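Local coordinates for hypothetical protein TM1553 (PDB 1VRM) that probably acts as a flavin transferase of the ApbE family, handing FMN from FAD to a target protein, at residues V30-S35 / A47-M52; R42-A47 / Q176-F181; Y257-V262 / A281-A286. All coordinates share one frame; numbering follows the deposited sequence.

Contact 1 of 3, residues V30-S35 / A47-M52; sequences VRIVVS and AILEDM
Ile-32 and Ile-48 lie alongside each other, running opposite ways, where the helix rests against the strand. The tight part of the contact surrounds the end of Ile-32: its CD1 rests 3.8 Å from CG2 of Ile-48 and 3.9 Å from CB of Leu-49. Its chi1 of -61° sets CG1 anti to the carbonyl carbon and CG2 anti to the backbone N, and both branches meet Ile-48, CG2 of Ile-32 lying 4.0 Å from CD1 of Ile-48. Branched aliphatic residues suit this layer, filling the gap between a helix and a strand whose segment axes come within 9.7 Å. Two residues back, on the same strand face, Val-30 meets Met-52, a selenomethionine in the crystal, tip to tip, with CB of Val-30 4.0 Å from SE of Met-52. The flexible chain of Met-52 bends at chi3 to follow the valine surface. Leu-49 crosses Val-30 obliquely, its CD1 4.0 Å from CG2 of Val-30. The contact is purely apolar, and all five touching residues are buried. By contrast, Glu-50 occupies the solvent side of the helix, a fitting place for a charge. On the strand, alternation turns Arg-31 away from the helix, where it forms a salt bridge with Glu-20. The strand lies between strands 19-25 and 186-191 of the antiparallel sheet, while helix 166-181 flanks the helix; there Ile-48 touches Ala-174 and Asp-51 pairs with Arg-173.

Contact 2 of 3, residues R42-A47 / Q176-F181; sequences RTIAEA and QIALSF
Ile-44 and Ala-178 mark the closest backbone approach of two roughly antiparallel helices, with their CA atoms 5.8 Å apart. The segment axes come within 9.3 Å at 147°, the geometry of an antiparallel helix pair, and the N-terminal part of helix 41-58 meets the C-terminal end of helix 166-181 here. The small Ala-178 allows this closeness, and Ile-44 sets its CG2 3.6 Å from CA of Ala-178. CG1 of Ile-44 is anti to the carbonyl carbon (chi1 -57°) and turns to Phe-181, which leaves CG2, anti to the backbone N, for Ala-178. Ile-44 and Phe-181 run past each other in opposite directions, CG1 of Ile-44 lying 3.8 Å from CB of Phe-181, while CA of Ile-44 sits over one face of the ring. The large, flat side chain of Phe-181 thus spans the groove between the helices and covers a whole helical turn of its partner. Thr-43 crosses it at about a right angle, presenting its methyl rather than its hydroxyl, with CG2 4.0 Å from CE1 of Phe-181. Threonine suits this partly open border, where one branch can pack and the other is polar. Ala-47 points toward the second helix, and its lack of bulk gives the ring room. Below the pair, Ile-44 also reaches Val-34 of the sheet and Ala-178 touches Ile-198. CB of Ala-47 rests against both CE2 of Phe-181, 3.7 Å away, and CG2 of Ile-177, 3.9 Å away; that methyl of Ile-177 lies at the ring edge, in its plane.

Contact 3 of 3, residues Y257-V262 / A281-A286; sequences YPARGV and AGFVMA
Val-262 and Phe-283 join the start of strand 262-269 to helix 272-296, the next element of the chain, in a beta-alpha unit whose helix folds back over the strand's entry loop. The face of the Phe-283 ring takes a CH-pi contact: CB of Val-262 stands over it, 4.2 Å from the Phe-283 centroid and 11° off the normal. With CG of Phe-283 anti to the backbone N (chi1 -171°), the ring swings off the helix toward the loop. Apolar contacts flank it. CG2 of Val-262 lies 3.8 Å from CB of Ala-286, and CB of Ala-259 is 3.9 Å from CE1 of Phe-283; alanines suit these places because loop and helix come so near. Polar links run through water 1, whose O lies 2.8 Å from O of Arg-260 and 2.8 Å from O of Phe-283; it can donate to either, though more acceptors compete than it has protons. Gly-261 turns the chain at a positive phi (93°), where a beta carbon would collide with the carbonyl O of Arg-260. The carbonyl O of Ala-259 accepts a hydrogen bond from His-248 and lies at the Phe-283 ring edge, 3.6 Å from CE1 of Phe-283.

In the fold
From the N terminus, strand 28-35 is followed by helix 41-58, and contact 1 closes this short strand-to-helix loop by laying the helix on the sheet. Contact 2 opens on the same helix before contact 1 has closed, so the two cross along the chain. They share Ala-47, and contact 2 spans a far longer loop to bring in helix 166-181, which leads into sheet strand 186-191. Ile-177 of contact 2 packs on Ile-48 and Asp-51 of contact 1. Contact 3 follows in series, closing the short loop from the entry of strand 262-269 to helix 272-296. Its centre lies about 31 Å from that of contact 1, on the opposite side of the chain's centre.

Contact 1 of 3, residues V30-S35 / A47-M52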
loop_
_atom_site.group_PDB
_atom_site.type_symbol
_atom_site.label_atom_id
_atom_site.label_comp_id
_atom_site.label_asym_id
_atom_site.label_seq_id
_atom_site.Cartn_x
_atom_site.Cartn_y
_atom_site.Cartn_z
ATOM N N VAL A 30 -5.489 -2.810 -12.207
ATOM C CA VAL A 30 -6.026 -3.892 -11.393
ATOM C C VAL A 30 -6.398 -5.068 -12.273
ATOM O O VAL A 30 -6.720 -4.888 -13.453
ATOM C CB VAL A 30 -7.217 -3.447 -10.519
ATOM C CG1 VAL A 30 -6.828 -2.261 -9.644
ATOM C CG2 VAL A 30 -8.414 -3.082 -11.341
ATOM N N ARG A 31 -6.348 -6.264 -11.702
ATOM C CA ARG A 31 -6.672 -7.494 -12.389
ATOM C C ARG A 31 -7.437 -8.362 -11.410
ATOM O O ARG A 31 -7.011 -8.555 -10.247
ATOM C CB ARG A 31 -5.397 -8.143 -12.876
ATOM C CG ARG A 31 -5.538 -9.442 -13.563
ATOM C CD ARG A 31 -4.119 -9.837 -13.891
ATOM N NE ARG A 31 -4.108 -11.035 -14.662
ATOM C CZ ARG A 31 -3.058 -11.814 -14.796
ATOM N NH1 ARG A 31 -1.923 -11.528 -14.166
ATOM N NH2 ARG A 31 -3.173 -12.899 -15.547
ATOM N N ILE A 32 -8.575 -8.859 -11.832
ATOM C CA ILE A 32 -9.424 -9.632 -10.965
ATOM C C ILE A 32 -9.610 -10.990 -11.659
ATOM O O ILE A 32 -10.054 -11.019 -12.790
ATOM C CB ILE A 32 -10.773 -8.932 -10.798
ATOM C CG1 ILE A 32 -10.643 -7.528 -10.168
ATOM C CG2 ILE A 32 -11.732 -9.796 -9.972
ATOM C CD1 ILE A 32 -11.755 -6.591 -10.566
ATOM N N VAL A 33 -9.247 -12.086 -11.015
ATOM C CA VAL A 33 -9.256 -13.408 -11.657
ATOM C C VAL A 33 -10.023 -14.305 -10.705
ATOM O O VAL A 33 -9.652 -14.471 -9.539
ATOM C CB VAL A 33 -7.871 -13.945 -11.873
ATOM C CG1 VAL A 33 -7.912 -15.390 -12.292
ATOM C CG2 VAL A 33 -7.124 -13.066 -12.856
ATOM N N VAL A 34 -11.149 -14.820 -11.188
ATOM C CA VAL A 34 -12.120 -15.487 -10.324
ATOM C C VAL A 34 -12.727 -16.683 -11.019
ATOM O O VAL A 34 -13.041 -16.650 -12.200
ATOM C CB VAL A 34 -13.148 -14.500 -9.687
ATOM C CG1 VAL A 34 -14.059 -13.885 -10.710
ATOM C CG2 VAL A 34 -13.882 -15.174 -8.539
ATOM N N SER A 35 -12.908 -17.743 -10.225
ATOM C CA SER A 35 -13.671 -18.929 -10.646
ATOM C C SER A 35 -14.732 -19.229 -9.609
ATOM O O SER A 35 -14.465 -19.181 -8.426
ATOM C CB SER A 35 -12.747 -20.115 -10.822
ATOM O OG SER A 35 -13.473 -21.329 -11.094
ATOM N N ALA A 47 -18.576 -6.771 -9.077
ATOM C CA ALA A 47 -18.760 -6.324 -7.673
ATOM C C ALA A 47 -17.440 -5.850 -7.093
ATOM O O ALA A 47 -17.377 -4.812 -6.422
ATOM C CB ALA A 47 -19.275 -7.414 -6.833
ATOM N N ILE A 48 -16.414 -6.648 -7.317
ATOM C CA ILE A 48 -15.077 -6.329 -6.807
ATOM C C ILE A 48 -14.539 -5.028 -7.425
ATOM O O ILE A 48 -14.072 -4.126 -6.734
ATOM C CB ILE A 48 -14.103 -7.482 -7.074
ATOM C CG1 ILE A 48 -14.393 -8.653 -6.166
ATOM C CG2 ILE A 48 -12.668 -6.980 -6.894
ATOM C CD1 ILE A 48 -13.666 -9.905 -6.509
ATOM N N LEU A 49 -14.664 -4.875 -8.735
ATOM C CA LEU A 49 -14.207 -3.663 -9.392
ATOM C C LEU A 49 -14.949 -2.448 -8.880
ATOM O O LEU A 49 -14.357 -1.362 -8.628
ATOM C CB LEU A 49 -14.388 -3.766 -10.901
ATOM C CG LEU A 49 -13.794 -2.554 -11.651
ATOM C CD1 LEU A 49 -12.295 -2.280 -11.399
ATOM C CD2 LEU A 49 -14.104 -2.744 -13.155
ATOM N N GLU A 50 -16.254 -2.612 -8.686
ATOM C CA GLU A 50 -17.039 -1.467 -8.146
ATOM C C GLU A 50 -16.490 -1.055 -6.780
ATOM O O GLU A 50 -16.340 0.139 -6.505
ATOM C CB GLU A 50 -18.503 -1.822 -8.023
ATOM C CG GLU A 50 -19.156 -2.033 -9.383
ATOM C CD GLU A 50 -20.631 -2.482 -9.246
ATOM O OE1 GLU A 50 -21.167 -2.549 -8.116
ATOM O OE2 GLU A 50 -21.206 -2.787 -10.306
ATOM N N ASP A 51 -16.198 -2.025 -5.928
ATOM C CA ASP A 51 -15.655 -1.680 -4.582
ATOM C C ASP A 51 -14.275 -1.017 -4.686
ATOM O O ASP A 51 -13.961 -0.068 -3.957
ATOM C CB ASP A 51 -15.606 -2.901 -3.712
ATOM C CG ASP A 51 -15.456 -2.563 -2.260
ATOM O OD1 ASP A 51 -16.327 -1.826 -1.768
ATOM O OD2 ASP A 51 -14.482 -3.051 -1.607
HETATM N N MSE A 52 -13.441 -1.528 -5.578
HETATM C CA MSE A 52 -12.093 -0.949 -5.757
HETATM C C MSE A 52 -12.191 0.509 -6.199
HETATM O O MSE A 52 -11.452 1.381 -5.697
HETATM C CB MSE A 52 -11.248 -1.765 -6.736
HETATM C CG MSE A 52 -10.906 -3.064 -6.161
HETATM SE SE MSE A 52 -9.943 -4.109 -7.610
HETATM C CE MSE A 52 -8.318 -4.597 -6.534
#

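Contact 2 of 3, residues R42-A47 / Q176-F181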
loop_
_atom_site.group_PDB
_atom_site.type_symbol
_atom_site.label_atom_id
_atom_site.label_comp_id
_atom_site.label_asym_id
_atom_site.label_seq_id
_atom_site.Cartn_x
_atom_site.Cartn_y
_atom_site.Cartn_z
ATOM N N ARG A 42 -18.283 -13.339 -13.657
ATOM C CA ARG A 42 -18.335 -11.942 -14.149
ATOM C C ARG A 42 -19.065 -11.030 -13.172
ATOM O O ARG A 42 -18.714 -9.863 -13.045
ATOM C CB ARG A 42 -18.996 -11.865 -15.522
ATOM C CG ARG A 42 -18.230 -12.696 -16.500
ATOM C CD ARG A 42 -18.340 -12.177 -17.951
ATOM N NE ARG A 42 -17.856 -13.206 -18.849
ATOM C CZ ARG A 42 -17.681 -13.038 -20.157
ATOM N NH1 ARG A 42 -17.950 -11.880 -20.738
ATOM N NH2 ARG A 42 -17.235 -14.048 -20.897
ATOM N N THR A 43 -20.059 -11.570 -12.487
ATOM C CA THR A 43 -20.793 -10.854 -11.433
ATOM C C THR A 43 -19.876 -10.574 -10.221
ATOM O O THR A 43 -19.791 -9.457 -9.729
ATOM C CB THR A 43 -22.038 -11.621 -10.949
ATOM O OG1 THR A 43 -22.984 -11.756 -12.031
ATOM C CG2 THR A 43 -22.731 -10.931 -9.759
ATOM N N ILE A 44 -19.190 -11.611 -9.749
ATOM C CA ILE A 44 -18.240 -11.421 -8.641
ATOM C C ILE A 44 -17.166 -10.394 -9.021
ATOM O O ILE A 44 -16.898 -9.445 -8.288
ATOM C CB ILE A 44 -17.564 -12.745 -8.243
ATOM C CG1 ILE A 44 -18.634 -13.794 -7.866
ATOM C CG2 ILE A 44 -16.518 -12.506 -7.153
ATOM C CD1 ILE A 44 -18.145 -15.162 -7.540
ATOM N N ALA A 45 -16.552 -10.505 -10.197
ATOM C CA ALA A 45 -15.553 -9.547 -10.633
ATOM C C ALA A 45 -16.080 -8.115 -10.733
ATOM O O ALA A 45 -15.396 -7.156 -10.387
ATOM C CB ALA A 45 -14.933 -10.003 -11.937
ATOM N N GLU A 46 -17.277 -7.952 -11.294
ATOM C CA GLU A 46 -17.894 -6.621 -11.403
ATOM C C GLU A 46 -18.082 -5.991 -10.011
ATOM O O GLU A 46 -17.769 -4.812 -9.832
ATOM C CB GLU A 46 -19.240 -6.699 -12.116
ATOM C CG GLU A 46 -20.074 -5.385 -12.135
ATOM C CD GLU A 46 -19.401 -4.136 -12.727
ATOM O OE1 GLU A 46 -18.579 -4.272 -13.678
ATOM O OE2 GLU A 46 -19.770 -2.986 -12.270
ATOM N N ALA A 47 -18.576 -6.771 -9.077
ATOM C CA ALA A 47 -18.760 -6.324 -7.673
ATOM C C ALA A 47 -17.440 -5.850 -7.093
ATOM O O ALA A 47 -17.377 -4.812 -6.422
ATOM C CB ALA A 47 -19.275 -7.414 -6.833
ATOM N N GLN A 176 -13.072 -10.644 0.437
ATOM C CA GLN A 176 -14.261 -10.800 1.281
ATOM C C GLN A 176 -15.508 -10.787 0.394
ATOM O O GLN A 176 -16.434 -11.572 0.603
ATOM C CB GLN A 176 -14.359 -9.686 2.345
ATOM C CG GLN A 176 -13.205 -9.596 3.410
ATOM C CD GLN A 176 -13.166 -8.186 4.172
ATOM O OE1 GLN A 176 -14.157 -7.400 4.164
ATOM N NE2 GLN A 176 -12.029 -7.899 4.836
ATOM N N ILE A 177 -15.524 -9.900 -0.590
ATOM C CA ILE A 177 -16.659 -9.798 -1.538
ATOM C C ILE A 177 -16.822 -11.116 -2.293
ATOM O O ILE A 177 -17.914 -11.694 -2.350
ATOM C CB ILE A 177 -16.501 -8.584 -2.507
ATOM C CG1 ILE A 177 -16.637 -7.281 -1.728
ATOM C CG2 ILE A 177 -17.475 -8.673 -3.659
ATOM C CD1 ILE A 177 -16.161 -6.074 -2.431
ATOM N N ALA A 178 -15.724 -11.634 -2.840
ATOM C CA ALA A 178 -15.790 -12.862 -3.621
ATOM C C ALA A 178 -16.343 -14.000 -2.778
ATOM O O ALA A 178 -17.216 -14.771 -3.214
ATOM C CB ALA A 178 -14.419 -13.195 -4.146
ATOM N N LEU A 179 -15.780 -14.129 -1.566
ATOM C CA LEU A 179 -16.180 -15.244 -0.664
ATOM C C LEU A 179 -17.582 -15.105 -0.116
ATOM O O LEU A 179 -18.204 -16.091 0.286
ATOM C CB LEU A 179 -15.159 -15.442 0.437
ATOM C CG LEU A 179 -13.747 -15.756 -0.046
ATOM C CD1 LEU A 179 -12.801 -15.876 1.098
ATOM C CD2 LEU A 179 -13.706 -17.004 -0.911
ATOM N N SER A 180 -18.066 -13.889 -0.076
ATOM C CA SER A 180 -19.471 -13.610 0.314
ATOM C C SER A 180 -20.449 -14.111 -0.768
ATOM O O SER A 180 -21.541 -14.598 -0.477
ATOM C CB SER A 180 -19.689 -12.105 0.525
ATOM O OG SER A 180 -19.086 -11.619 1.715
ATOM N N PHE A 181 -20.062 -13.996 -2.037
ATOM C CA PHE A 181 -20.827 -14.592 -3.133
ATOM C C PHE A 181 -20.767 -16.095 -3.119
ATOM O O PHE A 181 -21.756 -16.781 -3.368
ATOM C CB PHE A 181 -20.333 -14.122 -4.506
ATOM C CG PHE A 181 -20.848 -12.779 -4.889
ATOM C CD1 PHE A 181 -22.142 -12.632 -5.401
ATOM C CD2 PHE A 181 -20.052 -11.647 -4.779
ATOM C CE1 PHE A 181 -22.632 -11.392 -5.782
ATOM C CE2 PHE A 181 -20.544 -10.413 -5.176
ATOM C CZ PHE A 181 -21.829 -10.295 -5.659
#

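Contact 3 of 3, residues Y257-V262 / A281-A286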
loop_
_atom_site.group_PDB
_atom_site.type_symbol
_atom_site.label_atom_id
_atom_site.label_comp_id
_atom_site.label_asym_id
_atom_site.label_seq_id
_atom_site.Cartn_x
_atom_site.Cartn_y
_atom_site.Cartn_z
ATOM N N TYR A 257 12.397 13.470 2.499
ATOM C CA TYR A 257 12.969 13.188 1.190
ATOM C C TYR A 257 12.645 11.710 0.833
ATOM O O TYR A 257 12.373 10.883 1.736
ATOM C CB TYR A 257 14.483 13.407 1.178
ATOM C CG TYR A 257 14.925 14.845 1.198
ATOM C CD1 TYR A 257 15.124 15.517 2.399
ATOM C CD2 TYR A 257 15.101 15.524 0.003
ATOM C CE1 TYR A 257 15.541 16.877 2.395
ATOM C CE2 TYR A 257 15.505 16.873 -0.015
ATOM C CZ TYR A 257 15.720 17.528 1.189
ATOM O OH TYR A 257 16.113 18.876 1.147
ATOM N N PRO A 258 12.678 11.362 -0.463
ATOM C CA PRO A 258 12.556 9.983 -0.886
ATOM C C PRO A 258 13.517 9.127 -0.120
ATOM O O PRO A 258 14.684 9.478 0.073
ATOM C CB PRO A 258 12.881 10.034 -2.390
ATOM C CG PRO A 258 12.470 11.388 -2.797
ATOM C CD PRO A 258 12.879 12.253 -1.627
ATOM N N ALA A 259 13.034 7.998 0.358
ATOM C CA ALA A 259 13.911 7.081 1.077
ATOM C C ALA A 259 14.927 6.479 0.077
ATOM O O ALA A 259 14.542 6.140 -1.037
ATOM C CB ALA A 259 13.070 5.984 1.697
ATOM N N ARG A 260 16.197 6.382 0.478
ATOM C CA ARG A 260 17.290 5.975 -0.393
ATOM C C ARG A 260 17.913 4.637 -0.013
ATOM O O ARG A 260 17.622 4.107 1.069
ATOM C CB ARG A 260 18.373 7.060 -0.415
ATOM C CG ARG A 260 17.838 8.464 -0.838
ATOM C CD ARG A 260 17.236 8.419 -2.217
ATOM N NE ARG A 260 16.961 9.745 -2.777
ATOM C CZ ARG A 260 16.434 9.926 -3.983
ATOM N NH1 ARG A 260 16.116 8.885 -4.729
ATOM N NH2 ARG A 260 16.194 11.148 -4.433
ATOM N N GLY A 261 18.706 4.050 -0.913
ATOM C CA GLY A 261 19.440 2.851 -0.554
ATOM C C GLY A 261 18.742 1.549 -0.884
ATOM O O GLY A 261 19.341 0.480 -0.764
ATOM N N VAL A 262 17.514 1.645 -1.396
ATOM C CA VAL A 262 16.643 0.470 -1.596
ATOM C C VAL A 262 15.886 0.588 -2.924
ATOM O O VAL A 262 15.356 1.653 -3.257
ATOM C CB VAL A 262 15.598 0.344 -0.434
ATOM C CG1 VAL A 262 14.766 -0.943 -0.604
ATOM C CG2 VAL A 262 16.267 0.371 0.904
ATOM N N ALA A 281 6.868 0.597 5.053
ATOM C CA ALA A 281 7.745 0.792 6.204
ATOM C C ALA A 281 9.117 0.135 5.989
ATOM O O ALA A 281 10.154 0.696 6.307
ATOM C CB ALA A 281 7.133 0.196 7.458
ATOM N N GLY A 282 9.097 -1.086 5.472
ATOM C CA GLY A 282 10.369 -1.809 5.218
ATOM C C GLY A 282 11.234 -1.095 4.202
ATOM O O GLY A 282 12.475 -1.057 4.329
ATOM N N PHE A 283 10.618 -0.538 3.175
ATOM C CA PHE A 283 11.354 0.243 2.171
ATOM C C PHE A 283 12.105 1.411 2.848
ATOM O O PHE A 283 13.269 1.630 2.626
ATOM C CB PHE A 283 10.413 0.794 1.136
ATOM C CG PHE A 283 11.116 1.428 -0.046
ATOM C CD1 PHE A 283 11.571 2.740 0.058
ATOM C CD2 PHE A 283 11.317 0.739 -1.216
ATOM C CE1 PHE A 283 12.200 3.359 -1.016
ATOM C CE2 PHE A 283 11.971 1.340 -2.294
ATOM C CZ PHE A 283 12.399 2.656 -2.185
ATOM N N VAL A 284 11.397 2.157 3.683
ATOM C CA VAL A 284 11.973 3.273 4.401
ATOM C C VAL A 284 13.054 2.835 5.387
ATOM O O VAL A 284 14.038 3.518 5.549
ATOM C CB VAL A 284 10.887 4.075 5.141
ATOM C CG1 VAL A 284 11.506 5.087 6.120
ATOM C CG2 VAL A 284 9.875 4.706 4.157
HETATM N N MSE A 285 12.844 1.734 6.096
HETATM C CA MSE A 285 13.781 1.325 7.133
HETATM C C MSE A 285 15.007 0.593 6.584
HETATM O O MSE A 285 16.051 0.566 7.246
HETATM C CB MSE A 285 13.039 0.432 8.122
HETATM C CG MSE A 285 12.049 1.215 8.930
HETATM SE SE MSE A 285 11.088 0.062 10.198
HETATM C CE MSE A 285 12.653 0.010 11.588
ATOM N N ALA A 286 14.863 -0.043 5.435
ATOM C CA ALA A 286 15.931 -0.956 4.940
ATOM C C ALA A 286 17.164 -0.200 4.433
ATOM O O ALA A 286 18.258 -0.768 4.326
ATOM C CB ALA A 286 15.419 -1.869 3.876
HETATM O O HOH W 1 15.492 3.379 2.768
#